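Local coordinates for protein dTDP-4-dehydrorhamnose reductase (Sulfolobus tokodaii, PDB 2GGS) that binds NADPH in a Rossmann-type fold and probably reduces dTDP-4-dehydrorhamnose in the making of dTDP-rhamnose, at residues Ile102-Thr107 and Leu132-Gly137; Ala87-Val92 and Glu138-Gln143; Tyr109-Glu114 and Asp122-Ile127. One frame throughout, in Å; residues are numbered along the deposited sequence.

Interaction 1: Ile102-Thr107 and Leu132-Gly137; sequences IVHIST and LSKLLG. With NDP (NADPH dihydro-nicotinamide-adenine-dinucleotide phosphate), chain C.
K134 reaches from its helix to the strand I102-T107 and meets H104 and T107, within a beta-alpha-beta unit of the Rossmann fold: strand 101-107, helix 129-141, strand 147-151. The axes of I102-T107 and L132-G137 approach to 8.2 Å, with their N-to-C directions 146° apart. The lysine follows Y130 by four residues, the YxxxK spacing of the short-chain dehydrogenase family, and both hydrogen-bond NADPH. Its chain is bent at chi2 (-72°) and chi3 (-62°), which brings the ammonium beside the I105 carbonyl and the ribose. K134 NZ gives a hydrogen bond to I105 O, 2.8 Å away. A second, from K134 NZ to the ribose hydroxyl O3D of NADPH, spans 2.9 Å, and a weak one goes to O2D. A methionine in its place would probably leave the I105 carbonyl and the ribose hydroxyls without this shared donor, and the nicotinamide ribose less firmly placed. Nearer the helix, T107 CG2 packs against K134 CB at 3.5 Å, the two side chains crossing at about a right angle, while T107 OG1 is hydrogen-bonded to Y109 N. The H104 ring lies obliquely beside K134 NZ, and its ND1 is hydrogen-bonded to N63 ND2. In the plane of that ring, at its edge, a water sits 2.8 Å from H104 NE2 and donates to K134 O and to S106 OG, which is also hydrogen-bonded to E138 OE1.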
loop_
_atom_site.group_PDB
_atom_site.type_symbol
_atom_site.label_atom_id
_atom_site.label_comp_id
_atom_site.label_asym_id
_atom_site.label_seq_id
_atom_site.Cartn_x
_atom_site.Cartn_y
_atom_site.Cartn_z
ATOM N N ILE A 102 4.708 14.926 -6.128
ATOM C CA ILE A 102 4.426 13.509 -6.370
ATOM C C ILE A 102 4.639 12.692 -5.088
ATOM O O ILE A 102 5.716 12.750 -4.481
ATOM C CB ILE A 102 5.321 12.979 -7.467
ATOM C CG1 ILE A 102 4.987 13.702 -8.793
ATOM C CG2 ILE A 102 5.178 11.429 -7.586
ATOM C CD1 ILE A 102 5.531 13.049 -9.980
ATOM N N VAL A 103 3.606 11.962 -4.671
ATOM C CA VAL A 103 3.687 11.078 -3.487
ATOM C C VAL A 103 3.422 9.656 -3.952
ATOM O O VAL A 103 2.313 9.358 -4.439
ATOM C CB VAL A 103 2.631 11.464 -2.385
ATOM C CG1 VAL A 103 2.722 10.485 -1.186
ATOM C CG2 VAL A 103 2.815 12.922 -1.953
ATOM N N HIS A 104 4.422 8.782 -3.840
ATOM C CA HIS A 104 4.302 7.462 -4.421
ATOM C C HIS A 104 4.240 6.439 -3.270
ATOM O O HIS A 104 5.039 6.506 -2.339
ATOM C CB HIS A 104 5.519 7.149 -5.314
ATOM C CG HIS A 104 5.575 5.714 -5.712
ATOM N ND1 HIS A 104 4.633 5.159 -6.558
ATOM C CD2 HIS A 104 6.387 4.696 -5.327
ATOM C CE1 HIS A 104 4.864 3.867 -6.676
ATOM N NE2 HIS A 104 5.937 3.560 -5.961
ATOM N N ILE A 105 3.321 5.485 -3.360
ATOM C CA ILE A 105 3.172 4.512 -2.273
ATOM C C ILE A 105 3.921 3.234 -2.606
ATOM O O ILE A 105 3.804 2.690 -3.709
ATOM C CB ILE A 105 1.676 4.214 -1.975
ATOM C CG1 ILE A 105 0.857 5.518 -1.780
ATOM C CG2 ILE A 105 1.583 3.255 -0.746
ATOM C CD1 ILE A 105 1.371 6.473 -0.691
ATOM N N SER A 106 4.729 2.745 -1.657
ATOM C CA SER A 106 5.501 1.547 -1.876
ATOM C C SER A 106 5.284 0.517 -0.752
ATOM O O SER A 106 4.325 0.619 0.025
ATOM C CB SER A 106 6.985 1.880 -2.103
ATOM O OG SER A 106 7.737 0.752 -2.567
ATOM N N THR A 107 6.144 -0.494 -0.722
ATOM C CA THR A 107 5.863 -1.726 0.044
ATOM C C THR A 107 7.066 -2.254 0.826
ATOM O O THR A 107 8.212 -2.168 0.384
ATOM C CB THR A 107 5.291 -2.850 -0.896
ATOM O OG1 THR A 107 5.046 -4.053 -0.142
ATOM C CG2 THR A 107 6.264 -3.151 -2.054
ATOM N N LEU A 132 9.826 -6.748 -6.443
ATOM C CA LEU A 132 10.753 -6.221 -7.460
ATOM C C LEU A 132 10.071 -5.188 -8.350
ATOM O O LEU A 132 10.623 -4.109 -8.582
ATOM C CB LEU A 132 11.349 -7.367 -8.307
ATOM C CG LEU A 132 12.369 -6.812 -9.333
ATOM C CD1 LEU A 132 13.454 -5.907 -8.714
ATOM C CD2 LEU A 132 13.011 -7.968 -10.110
ATOM N N SER A 133 8.891 -5.519 -8.889
ATOM C CA SER A 133 8.168 -4.521 -9.697
ATOM C C SER A 133 7.940 -3.224 -8.915
ATOM O O SER A 133 8.134 -2.134 -9.458
ATOM C CB SER A 133 6.845 -5.066 -10.288
ATOM O OG SER A 133 5.946 -5.454 -9.272
ATOM N N LYS A 134 7.555 -3.341 -7.632
ATOM C CA LYS A 134 7.395 -2.175 -6.799
ATOM C C LYS A 134 8.713 -1.445 -6.587
ATOM O O LYS A 134 8.752 -0.208 -6.678
ATOM C CB LYS A 134 6.710 -2.551 -5.477
ATOM C CG LYS A 134 5.207 -2.949 -5.667
ATOM C CD LYS A 134 4.269 -1.787 -5.999
ATOM C CE LYS A 134 4.196 -0.714 -4.887
ATOM N NZ LYS A 134 3.304 0.422 -5.242
ATOM N N LEU A 135 9.782 -2.179 -6.372
ATOM C CA LEU A 135 11.105 -1.539 -6.194
ATOM C C LEU A 135 11.501 -0.774 -7.453
ATOM O O LEU A 135 12.012 0.314 -7.356
ATOM C CB LEU A 135 12.184 -2.551 -5.861
ATOM C CG LEU A 135 13.596 -1.964 -5.808
ATOM C CD1 LEU A 135 13.679 -0.852 -4.757
ATOM C CD2 LEU A 135 14.563 -3.118 -5.508
ATOM N N LEU A 136 11.240 -1.335 -8.629
ATOM C CA LEU A 136 11.495 -0.604 -9.878
ATOM C C LEU A 136 10.647 0.666 -9.977
ATOM O O LEU A 136 11.174 1.723 -10.322
ATOM C CB LEU A 136 11.345 -1.533 -11.099
ATOM C CG LEU A 136 12.313 -2.732 -11.054
ATOM C CD1 LEU A 136 12.089 -3.639 -12.261
ATOM C CD2 LEU A 136 13.814 -2.384 -10.901
ATOM N N GLY A 137 9.380 0.620 -9.578
ATOM C CA GLY A 137 8.579 1.828 -9.466
ATOM C C GLY A 137 9.179 2.853 -8.505
ATOM O O GLY A 137 9.196 4.038 -8.810
HETATM P PA NDP C . -5.762 -2.334 -3.860
HETATM O O1A NDP C . -5.480 -3.648 -4.461
HETATM O O2A NDP C . -6.939 -2.322 -2.959
HETATM O O5B NDP C . -5.971 -1.217 -4.958
HETATM C C5B NDP C . -5.233 -1.243 -6.166
HETATM C C4B NDP C . -5.664 -0.015 -6.925
HETATM O O4B NDP C . -4.836 0.080 -8.087
HETATM C C3B NDP C . -7.126 -0.043 -7.340
HETATM O O3B NDP C . -7.665 1.239 -7.158
HETATM C C2B NDP C . -7.011 -0.364 -8.836
HETATM O O2B NDP C . -8.103 0.201 -9.496
HETATM C C1B NDP C . -5.716 0.367 -9.163
HETATM N N9A NDP C . -5.129 -0.126 -10.413
HETATM C C8A NDP C . -4.556 -1.342 -10.630
HETATM N N7A NDP C . -4.163 -1.402 -11.935
HETATM C C5A NDP C . -4.494 -0.237 -12.516
HETATM C C6A NDP C . -4.348 0.244 -13.823
HETATM N N6A NDP C . -3.866 -0.569 -14.805
HETATM N N1A NDP C . -4.834 1.497 -14.080
HETATM C C2A NDP C . -5.435 2.305 -13.123
HETATM N N3A NDP C . -5.588 1.817 -11.848
HETATM C C4A NDP C . -5.129 0.574 -11.572
HETATM O O3 NDP C . -4.350 -1.932 -3.170
HETATM P PN NDP C . -4.138 -1.182 -1.748
HETATM O O1N NDP C . -5.018 -0.054 -1.538
HETATM O O2N NDP C . -4.098 -2.315 -0.795
HETATM O O5D NDP C . -2.622 -0.708 -1.939
HETATM C C5D NDP C . -2.318 0.671 -2.119
HETATM C C4D NDP C . -0.829 0.888 -2.354
HETATM O O4D NDP C . -0.130 0.407 -1.229
HETATM C C3D NDP C . -0.261 0.147 -3.562
HETATM O O3D NDP C . 0.760 0.986 -4.033
HETATM C C2D NDP C . 0.332 -1.109 -2.974
HETATM O O2D NDP C . 1.350 -1.621 -3.816
HETATM C C1D NDP C . 0.864 -0.535 -1.638
HETATM N N1N NDP C . 1.013 -1.598 -0.638
HETATM C C2N NDP C . -0.043 -2.448 -0.446
HETATM C C3N NDP C . -0.066 -3.355 0.604
HETATM C C7N NDP C . -1.252 -4.251 0.760
HETATM O O7N NDP C . -1.175 -5.323 1.671
HETATM N N7N NDP C . -2.346 -4.036 0.033
HETATM C C4N NDP C . 1.099 -3.444 1.572
HETATM C C5N NDP C . 2.233 -2.495 1.263
HETATM C C6N NDP C . 2.124 -1.613 0.182
HETATM P P2B NDP C . -9.393 -0.710 -10.005
HETATM O O1X NDP C . -10.428 0.321 -10.206
HETATM O O2X NDP C . -9.725 -1.713 -8.952
HETATM O O3X NDP C . -9.025 -1.464 -11.309
HETATM O O HOH W 1 6.967 1.104 -5.110
#

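Interaction 2: Ala87-Val92 and Glu138-Gln143; sequences AVRHIV and ETFALQ
R89 and F140 bring the two backbones closest, their CA atoms 5.3 Å apart, where helix 77-97 passes the last turn of helix 129-141. Such close passage lets side chains meet almost from their first carbons. The F140 ring is the main element: CB of R89 stands over one face, 3.8 Å from the ring centroid and 16° off the normal, in a CH-pi contact. With CG of R89 anti to the backbone N (chi1 -175°), the chain runs outward along the CD1-CE1 side of the ring, and R89 CD comes to 3.6 Å from F140 CE1. CB, CG and CD are the arginine atoms that touch the ring; the guanidinium plane is turned 48° from it and does not stack.

On the more buried side, V88 turns CG1 to the methyl CB of A141, 3.8 Å away, and also touches F140 CB. One turn later V92 divides its branches: CG2 rests near the carbonyl O of F140 and the CA of A141, whereas V92 CG1 meets the amide end of Q143, 3.7 Å from NE2. Q143 belongs to the segment that leaves the helix, and its chain, bent at chi2, folds back so that Q143 NE2 donates to F140 O over 3.2 Å, with the acceptor essentially in the amide plane. On the sheet side, H104 of strand 101-107 touches V88 and A141, and I102 touches V92.

No hydrogen bond crosses between the segments. The association therefore rests on apolar shape and the CH-pi contact, while the polar amide of Q143 serves its own helix end and lies against V92 CG1, consistent with a helix pair held by packing at a partly solvent-facing margin.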
loop_
_atom_site.group_PDB
_atom_site.type_symbol
_atom_site.label_atom_id
_atom_site.label_comp_id
_atom_site.label_asym_id
_atom_site.label_seq_id
_atom_site.Cartn_x
_atom_site.Cartn_y
_atom_site.Cartn_z
ATOM N N ALA A 87 4.420 2.614 -15.250
ATOM C CA ALA A 87 3.432 3.699 -15.145
ATOM C C ALA A 87 3.996 4.836 -14.326
ATOM O O ALA A 87 3.705 6.010 -14.595
ATOM C CB ALA A 87 2.099 3.205 -14.556
ATOM N N VAL A 88 4.811 4.469 -13.311
ATOM C CA VAL A 88 5.402 5.477 -12.426
ATOM C C VAL A 88 6.305 6.416 -13.220
ATOM O O VAL A 88 6.347 7.622 -12.945
ATOM C CB VAL A 88 6.164 4.844 -11.233
ATOM C CG1 VAL A 88 6.708 5.966 -10.306
ATOM C CG2 VAL A 88 5.254 3.926 -10.452
ATOM N N ARG A 89 7.043 5.874 -14.200
ATOM C CA ARG A 89 7.902 6.713 -15.025
ATOM C C ARG A 89 7.065 7.818 -15.700
ATOM O O ARG A 89 7.461 9.005 -15.794
ATOM C CB ARG A 89 8.635 5.885 -16.077
ATOM C CG ARG A 89 9.619 6.783 -16.845
ATOM C CD ARG A 89 10.595 5.990 -17.710
ATOM N NE ARG A 89 10.069 5.738 -19.044
ATOM C CZ ARG A 89 10.198 6.559 -20.079
ATOM N NH1 ARG A 89 10.811 7.737 -19.948
ATOM N NH2 ARG A 89 9.677 6.207 -21.244
ATOM N N HIS A 90 5.892 7.433 -16.152
ATOM C CA HIS A 90 5.050 8.360 -16.875
ATOM C C HIS A 90 4.305 9.334 -15.957
ATOM O O HIS A 90 4.084 10.469 -16.306
ATOM C CB HIS A 90 4.126 7.556 -17.794
ATOM C CG HIS A 90 4.881 6.834 -18.858
ATOM N ND1 HIS A 90 5.290 7.471 -20.010
ATOM C CD2 HIS A 90 5.350 5.564 -18.941
ATOM C CE1 HIS A 90 5.953 6.613 -20.772
ATOM N NE2 HIS A 90 6.023 5.457 -20.144
ATOM N N ILE A 91 3.935 8.886 -14.765
ATOM C CA ILE A 91 3.401 9.787 -13.776
ATOM C C ILE A 91 4.422 10.879 -13.411
ATOM O O ILE A 91 4.102 12.051 -13.388
ATOM C CB ILE A 91 2.983 8.997 -12.509
ATOM C CG1 ILE A 91 1.771 8.117 -12.839
ATOM C CG2 ILE A 91 2.665 9.974 -11.380
ATOM C CD1 ILE A 91 1.394 7.166 -11.659
ATOM N N VAL A 92 5.659 10.474 -13.173
ATOM C CA VAL A 92 6.734 11.429 -12.864
ATOM C C VAL A 92 6.964 12.420 -14.032
ATOM O O VAL A 92 7.056 13.628 -13.806
ATOM C CB VAL A 92 8.015 10.704 -12.478
ATOM C CG1 VAL A 92 9.188 11.679 -12.412
ATOM C CG2 VAL A 92 7.788 10.006 -11.114
ATOM N N GLU A 138 9.684 2.389 -7.357
ATOM C CA GLU A 138 10.378 3.310 -6.435
ATOM C C GLU A 138 11.515 4.022 -7.126
ATOM O O GLU A 138 11.805 5.208 -6.864
ATOM C CB GLU A 138 11.037 2.575 -5.254
ATOM C CG GLU A 138 10.150 2.103 -4.223
ATOM C CD GLU A 138 10.897 1.848 -2.930
ATOM O OE1 GLU A 138 10.229 1.389 -1.994
ATOM O OE2 GLU A 138 12.138 2.093 -2.877
ATOM N N THR A 139 12.205 3.279 -7.973
ATOM C CA THR A 139 13.389 3.783 -8.643
ATOM C C THR A 139 12.972 4.871 -9.621
ATOM O O THR A 139 13.586 5.953 -9.673
ATOM C CB THR A 139 14.164 2.629 -9.285
ATOM O OG1 THR A 139 14.444 1.638 -8.268
ATOM C CG2 THR A 139 15.479 3.104 -9.922
ATOM N N PHE A 140 11.896 4.640 -10.374
ATOM C CA PHE A 140 11.410 5.724 -11.232
ATOM C C PHE A 140 10.933 6.939 -10.435
ATOM O O PHE A 140 11.031 8.066 -10.921
ATOM C CB PHE A 140 10.234 5.261 -12.103
ATOM C CG PHE A 140 10.597 4.295 -13.208
ATOM C CD1 PHE A 140 11.547 4.609 -14.188
ATOM C CD2 PHE A 140 9.930 3.062 -13.284
ATOM C CE1 PHE A 140 11.797 3.695 -15.247
ATOM C CE2 PHE A 140 10.164 2.117 -14.339
ATOM C CZ PHE A 140 11.118 2.450 -15.314
ATOM N N ALA A 141 10.378 6.698 -9.243
ATOM C CA ALA A 141 9.773 7.741 -8.392
ATOM C C ALA A 141 10.805 8.595 -7.648
ATOM O O ALA A 141 10.467 9.685 -7.172
ATOM C CB ALA A 141 8.808 7.136 -7.422
ATOM N N LEU A 142 12.046 8.117 -7.585
ATOM C CA LEU A 142 13.122 8.817 -6.853
ATOM C C LEU A 142 13.424 10.153 -7.498
ATOM O O LEU A 142 13.964 10.183 -8.591
ATOM C CB LEU A 142 14.397 7.954 -6.775
ATOM C CG LEU A 142 14.388 6.939 -5.640
ATOM C CD1 LEU A 142 15.345 5.747 -5.888
ATOM C CD2 LEU A 142 14.729 7.648 -4.322
ATOM N N GLN A 143 13.045 11.243 -6.818
ATOM C CA GLN A 143 13.228 12.590 -7.350
ATOM C C GLN A 143 13.547 13.530 -6.193
ATOM O O GLN A 143 13.081 13.308 -5.070
ATOM C CB GLN A 143 11.983 13.085 -8.122
ATOM C CG GLN A 143 11.499 12.187 -9.267
ATOM C CD GLN A 143 12.500 12.073 -10.420
ATOM O OE1 GLN A 143 13.235 13.014 -10.714
ATOM N NE2 GLN A 143 12.529 10.907 -11.078
#

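Interaction 3: Tyr109-Glu114 and Asp122-Ile127; sequences YVFDGE and DIPNPI
V110 and N125 supply the central bond between the two loop segments: N125 N donates to V110 O at 2.8 Å, with the nitrogen in the carbonyl plane but the N-H bent, at 133°. The prolines on either side of N125 close round the same carbonyl; CA of P124 and CD of P126 each approach V110 O to 3.3 Å, and P124 CB also rests against V110 CG2, the two side chains lying alongside each other. F111 turns the edge of its ring to the other segment: F111 CE1 lies 3.5 Å from D122 O, which is in the ring plane. D112 completes the first shell, its CB packed on I127 CG2 and its OD2 taking a weak hydrogen bond from N125 ND2.

What positions these groups lies one step outward. With D112 CG between the backbone N and the carbonyl carbon (chi1 62°), OD1 accepts from E114 N in an Asx turn, which helps to orient the carboxylate. One water links Y109 O and F111 O to I127 N; a second joins D112 N to I123 O. D122 is tied by its carboxylate to K119 N and K115, and the F111 ring stacks with Y118. Both segments belong to the connection between strand 101-107 and helix 129-141, where P124 and P126 lean on L135 of that helix, and R150 of strand 147-151 touches V110, F111 and P124.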
loop_
_atom_site.group_PDB
_atom_site.type_symbol
_atom_site.label_atom_id
_atom_site.label_comp_id
_atom_site.label_asym_id
_atom_site.label_seq_id
_atom_site.Cartn_x
_atom_site.Cartn_y
_atom_site.Cartn_z
ATOM N N TYR A 109 7.572 -5.357 0.972
ATOM C CA TYR A 109 8.082 -6.487 0.181
ATOM C C TYR A 109 9.252 -6.110 -0.748
ATOM O O TYR A 109 9.772 -6.956 -1.449
ATOM C CB TYR A 109 6.950 -7.185 -0.625
ATOM C CG TYR A 109 6.052 -8.064 0.213
ATOM C CD1 TYR A 109 6.012 -7.929 1.632
ATOM C CD2 TYR A 109 5.261 -9.054 -0.377
ATOM C CE1 TYR A 109 5.188 -8.749 2.412
ATOM C CE2 TYR A 109 4.417 -9.876 0.409
ATOM C CZ TYR A 109 4.394 -9.710 1.796
ATOM O OH TYR A 109 3.574 -10.493 2.600
ATOM N N VAL A 110 9.671 -4.843 -0.762
ATOM C CA VAL A 110 10.968 -4.561 -1.407
ATOM C C VAL A 110 12.154 -5.117 -0.615
ATOM O O VAL A 110 13.245 -5.162 -1.160
ATOM C CB VAL A 110 11.240 -3.056 -1.709
ATOM C CG1 VAL A 110 10.091 -2.414 -2.553
ATOM C CG2 VAL A 110 11.531 -2.262 -0.410
ATOM N N PHE A 111 11.950 -5.507 0.654
ATOM C CA PHE A 111 13.057 -6.067 1.490
ATOM C C PHE A 111 13.062 -7.593 1.510
ATOM O O PHE A 111 12.013 -8.219 1.297
ATOM C CB PHE A 111 12.962 -5.509 2.916
ATOM C CG PHE A 111 13.091 -4.010 2.977
ATOM C CD1 PHE A 111 14.338 -3.402 2.795
ATOM C CD2 PHE A 111 11.965 -3.202 3.203
ATOM C CE1 PHE A 111 14.462 -1.997 2.817
ATOM C CE2 PHE A 111 12.075 -1.804 3.278
ATOM C CZ PHE A 111 13.323 -1.194 3.071
ATOM N N ASP A 112 14.234 -8.186 1.789
ATOM C CA ASP A 112 14.345 -9.643 1.662
ATOM C C ASP A 112 13.773 -10.379 2.874
ATOM O O ASP A 112 13.504 -11.572 2.810
ATOM C CB ASP A 112 15.764 -10.122 1.282
ATOM C CG ASP A 112 16.812 -9.775 2.296
ATOM O OD1 ASP A 112 16.469 -9.600 3.473
ATOM O OD2 ASP A 112 18.017 -9.762 1.912
ATOM N N GLY A 113 13.534 -9.633 3.944
ATOM C CA GLY A 113 12.905 -10.174 5.145
ATOM C C GLY A 113 13.785 -10.972 6.087
ATOM O O GLY A 113 13.274 -11.601 7.012
ATOM N N GLU A 114 15.095 -10.927 5.879
ATOM C CA GLU A 114 16.034 -11.643 6.752
ATOM C C GLU A 114 16.407 -10.844 8.001
ATOM O O GLU A 114 16.952 -11.410 8.966
ATOM C CB GLU A 114 17.261 -12.130 5.944
ATOM C CG GLU A 114 16.853 -13.258 4.954
ATOM C CD GLU A 114 16.314 -14.530 5.675
ATOM O OE1 GLU A 114 15.067 -14.784 5.738
ATOM O OE2 GLU A 114 17.150 -15.281 6.227
ATOM N N ASP A 122 17.825 1.370 4.682
ATOM C CA ASP A 122 18.171 -0.051 4.465
ATOM C C ASP A 122 17.996 -0.414 2.988
ATOM O O ASP A 122 17.176 0.194 2.280
ATOM C CB ASP A 122 17.333 -1.001 5.326
ATOM C CG ASP A 122 17.719 -0.980 6.808
ATOM O OD1 ASP A 122 18.900 -0.771 7.146
ATOM O OD2 ASP A 122 16.843 -1.230 7.644
ATOM N N ILE A 123 18.791 -1.364 2.511
ATOM C CA ILE A 123 18.855 -1.635 1.081
ATOM C C ILE A 123 17.838 -2.677 0.663
ATOM O O ILE A 123 17.895 -3.832 1.109
ATOM C CB ILE A 123 20.288 -2.137 0.679
ATOM C CG1 ILE A 123 21.344 -1.085 1.008
ATOM C CG2 ILE A 123 20.332 -2.541 -0.802
ATOM C CD1 ILE A 123 21.185 0.210 0.271
ATOM N N PRO A 124 16.929 -2.301 -0.261
ATOM C CA PRO A 124 15.951 -3.259 -0.809
ATOM C C PRO A 124 16.618 -4.409 -1.526
ATOM O O PRO A 124 17.672 -4.239 -2.186
ATOM C CB PRO A 124 15.159 -2.406 -1.821
ATOM C CG PRO A 124 15.295 -0.982 -1.295
ATOM C CD PRO A 124 16.723 -0.948 -0.821
ATOM N N ASN A 125 16.011 -5.586 -1.381
ATOM C CA ASN A 125 16.494 -6.808 -2.013
ATOM C C ASN A 125 15.314 -7.776 -2.086
ATOM O O ASN A 125 15.275 -8.785 -1.367
ATOM C CB ASN A 125 17.670 -7.425 -1.229
ATOM C CG ASN A 125 18.365 -8.556 -2.000
ATOM O OD1 ASN A 125 18.368 -8.589 -3.228
ATOM N ND2 ASN A 125 18.978 -9.470 -1.269
ATOM N N PRO A 126 14.323 -7.476 -2.951
ATOM C CA PRO A 126 13.058 -8.245 -2.923
ATOM C C PRO A 126 13.236 -9.706 -3.323
ATOM O O PRO A 126 14.123 -10.028 -4.173
ATOM C CB PRO A 126 12.153 -7.532 -3.955
ATOM C CG PRO A 126 12.931 -6.356 -4.488
ATOM C CD PRO A 126 14.358 -6.417 -3.979
ATOM N N ILE A 127 12.409 -10.577 -2.740
ATOM C CA ILE A 127 12.415 -12.006 -3.069
ATOM C C ILE A 127 11.163 -12.500 -3.811
ATOM O O ILE A 127 10.966 -13.711 -4.001
ATOM C CB ILE A 127 12.739 -12.879 -1.827
ATOM C CG1 ILE A 127 11.573 -12.871 -0.820
ATOM C CG2 ILE A 127 14.059 -12.407 -1.213
ATOM C CD1 ILE A 127 11.762 -13.863 0.410
HETATM O O HOH W 2 10.601 -9.446 -0.727
HETATM O O HOH W 3 16.471 -6.350 2.129
#

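How the interactions relate
The three contacts are nested along the chain: interaction 3 lies inside the loop closed by interaction 1, which lies inside that closed by interaction 2. Interactions 1 and 2 share helix 129-141, their centres about 8 Å apart, and join that helix to strand 101-107 of the seven-stranded parallel sheet and to helix 77-97. S106 OG and E138 OE1, 2.6 Å apart, probably bond between them. Interaction 3 is centred about 13 Å from interaction 1 and 19 Å from interaction 2; it meets the same helix, V110 packing against L135. One helix is thus held by sheet, neighbouring helix and loop, while its K134 faces NADPH.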